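Local coordinates for protein hydrogen peroxide-inducible genes activator (Corynebacterium glutamicum, PDB 6G1B) that probably acts as a LysR-type (OxyR-like) transcription regulator that binds DNA through a winged helix-turn-helix and switches genes on in response to hydrogen peroxide, at residues T21-K26 against V65-A70; D190-A195 against N274-A279. The protein carries 1 engineered substitution. One frame throughout, in Å; residues are numbered along the deposited sequence.

Overall arrangement
From the N terminus, helix 13-25 comes first. Contact 1 sets its C-terminal end (21-26) against 65-70, which holds strand 65-67 and the start of helix 69-92, closing a loop that holds the helix-turn-helix helices 28-34 and 39-53 and the first wing strand, 58-60. Helix 69-92 then carries the chain out of the DNA-binding region towards the LysR substrate-binding domain. There contact 2 joins the loop at 190-195 to the turn leading into strand 278-288 (274-279); the loop it closes contains the C209–C218 disulfide. The two contacts follow in series, neither nested nor crossing. Their centres are about 34 Å apart and their nearest atoms about 21 Å, so each is a local tie within its own region.

Contact 1. Residues T21-K26 against V65-A70; sequences TIAECK and VIVTPA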
loop_
_atom_site.group_PDB
_atom_site.type_symbol
_atom_site.label_atom_id
_atom_site.label_comp_id
_atom_site.label_asym_id
_atom_site.label_seq_id
_atom_site.Cartn_x
_atom_site.Cartn_y
_atom_site.Cartn_z
ATOM N N THR B 21 -4.099 -31.071 1.846
ATOM C CA THR B 21 -5.453 -30.855 2.380
ATOM C C THR B 21 -5.435 -30.547 3.880
ATOM O O THR B 21 -6.048 -29.592 4.333
ATOM C CB THR B 21 -6.362 -32.080 2.140
ATOM O OG1 THR B 21 -6.215 -32.543 0.788
ATOM C CG2 THR B 21 -7.820 -31.725 2.409
ATOM N N ILE B 22 -4.724 -31.362 4.657
ATOM C CA ILE B 22 -4.564 -31.104 6.080
ATOM C C ILE B 22 -3.936 -29.723 6.307
ATOM O O ILE B 22 -4.444 -28.939 7.117
ATOM C CB ILE B 22 -3.728 -32.189 6.774
ATOM C CG1 ILE B 22 -4.533 -33.482 6.863
ATOM C CG2 ILE B 22 -3.364 -31.769 8.209
ATOM C CD1 ILE B 22 -3.701 -34.703 7.219
ATOM N N ALA B 23 -2.843 -29.439 5.596
ATOM C CA ALA B 23 -2.129 -28.146 5.707
ATOM C C ALA B 23 -3.004 -26.913 5.450
ATOM O O ALA B 23 -2.821 -25.871 6.087
ATOM C CB ALA B 23 -0.914 -28.121 4.788
ATOM N N GLU B 24 -3.959 -27.041 4.535
ATOM C CA GLU B 24 -4.862 -25.944 4.183
ATOM C C GLU B 24 -6.101 -25.884 5.098
ATOM O O GLU B 24 -6.537 -24.798 5.463
ATOM C CB GLU B 24 -5.271 -26.045 2.702
ATOM C CG GLU B 24 -4.104 -25.809 1.725
ATOM C CD GLU B 24 -4.457 -26.041 0.257
ATOM O OE1 GLU B 24 -5.602 -26.454 -0.031
ATOM O OE2 GLU B 24 -3.572 -25.851 -0.614
ATOM N N CYS B 25 -6.661 -27.040 5.445
ATOM C CA CYS B 25 -7.853 -27.127 6.292
ATOM C C CYS B 25 -7.555 -26.874 7.771
ATOM O O CYS B 25 -8.371 -26.279 8.475
ATOM C CB CYS B 25 -8.527 -28.501 6.156
ATOM S SG CYS B 25 -9.396 -28.730 4.583
ATOM N N LYS B 26 -6.409 -27.369 8.232
ATOM C CA LYS B 26 -5.996 -27.347 9.637
ATOM C C LYS B 26 -6.924 -28.087 10.613
ATOM O O LYS B 26 -6.914 -27.820 11.797
ATOM C CB LYS B 26 -5.703 -25.916 10.093
ATOM C CG LYS B 26 -4.508 -25.323 9.343
ATOM C CD LYS B 26 -4.228 -23.889 9.736
ATOM C CE LYS B 26 -3.350 -23.190 8.710
ATOM N NZ LYS B 26 -1.972 -23.753 8.667
ATOM N N VAL B 65 -4.347 -28.432 14.501
ATOM C CA VAL B 65 -3.253 -28.901 13.685
ATOM C C VAL B 65 -2.359 -27.711 13.384
ATOM O O VAL B 65 -2.822 -26.611 13.182
ATOM C CB VAL B 65 -3.817 -29.546 12.393
ATOM C CG1 VAL B 65 -2.878 -29.451 11.181
ATOM C CG2 VAL B 65 -4.171 -30.989 12.679
ATOM N N ILE B 66 -1.063 -27.960 13.359
ATOM C CA ILE B 66 -0.060 -26.949 13.063
ATOM C C ILE B 66 0.901 -27.545 12.062
ATOM O O ILE B 66 1.419 -28.634 12.306
ATOM C CB ILE B 66 0.719 -26.575 14.349
ATOM C CG1 ILE B 66 -0.193 -25.883 15.383
ATOM C CG2 ILE B 66 1.935 -25.712 14.011
ATOM C CD1 ILE B 66 0.433 -25.680 16.758
ATOM N N VAL B 67 1.174 -26.814 10.993
ATOM C CA VAL B 67 2.120 -27.233 9.972
ATOM C C VAL B 67 3.488 -26.833 10.476
ATOM O O VAL B 67 3.694 -25.709 10.871
ATOM C CB VAL B 67 1.828 -26.582 8.583
ATOM C CG1 VAL B 67 2.787 -27.073 7.491
ATOM C CG2 VAL B 67 0.408 -26.899 8.190
ATOM N N THR B 68 4.428 -27.773 10.463
ATOM C CA THR B 68 5.762 -27.538 11.010
ATOM C C THR B 68 6.511 -26.626 10.027
ATOM O O THR B 68 6.069 -26.456 8.891
ATOM C CB THR B 68 6.544 -28.856 11.167
ATOM O OG1 THR B 68 6.715 -29.472 9.883
ATOM C CG2 THR B 68 5.829 -29.825 12.131
ATOM N N PRO B 69 7.642 -26.021 10.463
ATOM C CA PRO B 69 8.459 -25.250 9.517
ATOM C C PRO B 69 8.968 -26.068 8.330
ATOM O O PRO B 69 9.015 -25.547 7.225
ATOM C CB PRO B 69 9.621 -24.764 10.377
ATOM C CG PRO B 69 8.982 -24.565 11.707
ATOM C CD PRO B 69 8.042 -25.744 11.851
ATOM N N ALA B 70 9.339 -27.320 8.577
ATOM C CA ALA B 70 9.714 -28.254 7.518
ATOM C C ALA B 70 8.562 -28.484 6.543
ATOM O O ALA B 70 8.787 -28.590 5.337
ATOM C CB ALA B 70 10.157 -29.585 8.114
HETATM O O HOH W 1 -0.329 -24.185 11.223
#
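V65 meets I22 on the last turn of helix 13-25 and the backbone of K26 just after it. Its CG1, roughly anti to the backbone N (chi1 151°), touches I22 CG2 at 3.8 Å, the two side chains crossing at about a right angle, while its CB lies 3.6 Å from K26 O. I66 turns the other way. V67 comes back to the helix: its CG2 rests on A23, 3.8 Å from A23 CA and equally far from A23 CB. The polar link here is indirect. One water accepts from V67 N at 3.0 Å and from K26 NZ at 3.1 Å, tying the strand backbone to the lysine. K26 leaves the helix with positive phi (60°), and the bend at the end of its side chain brings NZ back for a weak bond to A23 O (3.4 Å). T68 then N-caps helix 69-92, its OG1 bonded to G71 N. The packing belongs to a winged helix-turn-helix: strands 58-60 and 65-67 form the wing, I58 touches I22, V65 and V67, F28 of helix 28-34 packs on V65, and L75 of helix 69-92 meets A23.

Contact 2. Residues D190-A195 against N274-A279; sequences DLELSA and NSDVTA
D190 backs onto the amide of N274, whose OD1 lies 3.8 Å from D190 CA; the D190 carboxylate itself leads away to a salt bridge with R188. At L191 the backbones join: N274 N donates to L191 O at 2.8 Å, with an N-H...O angle of 158°. E192 starts off pointing away, but a bend at chi2 (-54°) folds its carboxylate back beside N274, with OE1 3.5 Å from N274 CB and the carboxylate and amide planes 73° apart. The same carboxylate meets that of D276, OE2 lying 3.3 Å from D276 OD1. L193 begins the short 3-10 segment and lays CD2 against V277 CG1 at 3.9 Å, adding an apolar patch that L210 of strand 209-211 extends. On the other side, N274 to V277 form a type I turn that brings N274, D276 and V277 up against this loop, and N274 ND2 gives D276 OD1 a weak bond at 3.5 Å. The chemistry is therefore mixed: one firm backbone bond and the leucine–valine packing hold the loop to the turn, whereas the two neighbouring carboxylates, both acceptors, form a like-charge pair that would probably raise the pKa of one or both.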
loop_
_atom_site.group_PDB
_atom_site.type_symbol
_atom_site.label_atom_id
_atom_site.label_comp_id
_atom_site.label_asym_id
_atom_site.label_seq_id
_atom_site.Cartn_x
_atom_site.Cartn_y
_atom_site.Cartn_z
ATOM N N ASP B 190 18.178 -2.881 -16.228
ATOM C CA ASP B 190 18.447 -3.131 -14.811
ATOM C C ASP B 190 17.764 -2.143 -13.863
ATOM O O ASP B 190 18.269 -1.894 -12.781
ATOM C CB ASP B 190 19.970 -3.123 -14.571
ATOM C CG ASP B 190 20.611 -1.801 -14.890
ATOM O OD1 ASP B 190 19.933 -0.872 -15.366
ATOM O OD2 ASP B 190 21.840 -1.681 -14.651
ATOM N N LEU B 191 16.618 -1.606 -14.255
ATOM C CA LEU B 191 15.942 -0.593 -13.448
ATOM C C LEU B 191 15.421 -1.182 -12.166
ATOM O O LEU B 191 14.949 -2.309 -12.155
ATOM C CB LEU B 191 14.768 0.049 -14.214
ATOM C CG LEU B 191 15.142 0.820 -15.481
ATOM C CD1 LEU B 191 13.901 1.314 -16.191
ATOM C CD2 LEU B 191 16.044 1.988 -15.088
ATOM N N GLU B 192 15.513 -0.398 -11.093
ATOM C CA GLU B 192 14.988 -0.772 -9.773
ATOM C C GLU B 192 13.676 -0.042 -9.582
ATOM O O GLU B 192 13.354 0.843 -10.373
ATOM C CB GLU B 192 15.997 -0.369 -8.677
ATOM C CG GLU B 192 17.298 -1.186 -8.685
ATOM C CD GLU B 192 17.081 -2.716 -8.615
ATOM O OE1 GLU B 192 17.843 -3.499 -9.254
ATOM O OE2 GLU B 192 16.118 -3.162 -7.951
ATOM N N LEU B 193 12.927 -0.377 -8.534
ATOM C CA LEU B 193 11.675 0.333 -8.249
ATOM C C LEU B 193 11.862 1.837 -8.046
ATOM O O LEU B 193 11.014 2.625 -8.473
ATOM C CB LEU B 193 10.914 -0.263 -7.072
ATOM C CG LEU B 193 10.050 -1.485 -7.362
ATOM C CD1 LEU B 193 9.195 -1.871 -6.171
ATOM C CD2 LEU B 193 9.178 -1.324 -8.596
ATOM N N SER B 194 12.976 2.242 -7.462
ATOM C CA SER B 194 13.325 3.671 -7.397
ATOM C C SER B 194 13.228 4.453 -8.728
ATOM O O SER B 194 13.044 5.671 -8.710
ATOM C CB SER B 194 14.744 3.853 -6.867
ATOM O OG SER B 194 15.699 3.332 -7.762
ATOM N N ALA B 195 13.396 3.771 -9.859
ATOM C CA ALA B 195 13.260 4.403 -11.175
ATOM C C ALA B 195 11.906 5.050 -11.423
ATOM O O ALA B 195 11.809 5.926 -12.266
ATOM C CB ALA B 195 13.538 3.392 -12.259
ATOM N N ASN B 274 14.980 -4.891 -13.347
ATOM C CA ASN B 274 15.933 -5.943 -13.081
ATOM C C ASN B 274 15.230 -7.234 -12.674
ATOM O O ASN B 274 14.042 -7.237 -12.358
ATOM C CB ASN B 274 16.937 -5.471 -11.991
ATOM C CG ASN B 274 18.227 -6.232 -12.016
ATOM O OD1 ASN B 274 18.771 -6.526 -13.085
ATOM N ND2 ASN B 274 18.719 -6.589 -10.836
ATOM N N SER B 275 15.991 -8.325 -12.706
ATOM C CA SER B 275 15.557 -9.654 -12.265
ATOM C C SER B 275 14.814 -9.669 -10.931
ATOM O O SER B 275 13.847 -10.423 -10.775
ATOM C CB SER B 275 16.740 -10.628 -12.173
ATOM O OG SER B 275 17.864 -10.288 -12.990
ATOM N N ASP B 276 15.255 -8.857 -9.975
ATOM C CA ASP B 276 14.667 -8.887 -8.636
ATOM C C ASP B 276 13.336 -8.141 -8.531
ATOM O O ASP B 276 12.631 -8.283 -7.532
ATOM C CB ASP B 276 15.657 -8.423 -7.544
ATOM C CG ASP B 276 16.482 -7.192 -7.929
ATOM O OD1 ASP B 276 15.985 -6.334 -8.732
ATOM O OD2 ASP B 276 17.653 -7.096 -7.426
ATOM N N VAL B 277 12.994 -7.337 -9.525
ATOM C CA VAL B 277 11.709 -6.648 -9.537
ATOM C C VAL B 277 10.675 -7.536 -10.201
ATOM O O VAL B 277 10.940 -8.153 -11.219
ATOM C CB VAL B 277 11.813 -5.295 -10.257
ATOM C CG1 VAL B 277 10.469 -4.604 -10.340
ATOM C CG2 VAL B 277 12.809 -4.401 -9.522
ATOM N N THR B 278 9.504 -7.619 -9.597
ATOM C CA THR B 278 8.336 -8.193 -10.259
ATOM C C THR B 278 7.562 -7.040 -10.891
ATOM O O THR B 278 7.241 -6.059 -10.211
ATOM C CB THR B 278 7.454 -8.985 -9.280
ATOM O OG1 THR B 278 8.157 -10.164 -8.891
ATOM C CG2 THR B 278 6.109 -9.419 -9.949
ATOM N N ALA B 279 7.319 -7.125 -12.194
ATOM C CA ALA B 279 6.431 -6.168 -12.866
ATOM C C ALA B 279 5.648 -6.961 -13.894
ATOM O O ALA B 279 6.071 -7.124 -15.054
ATOM C CB ALA B 279 7.218 -5.034 -13.501
#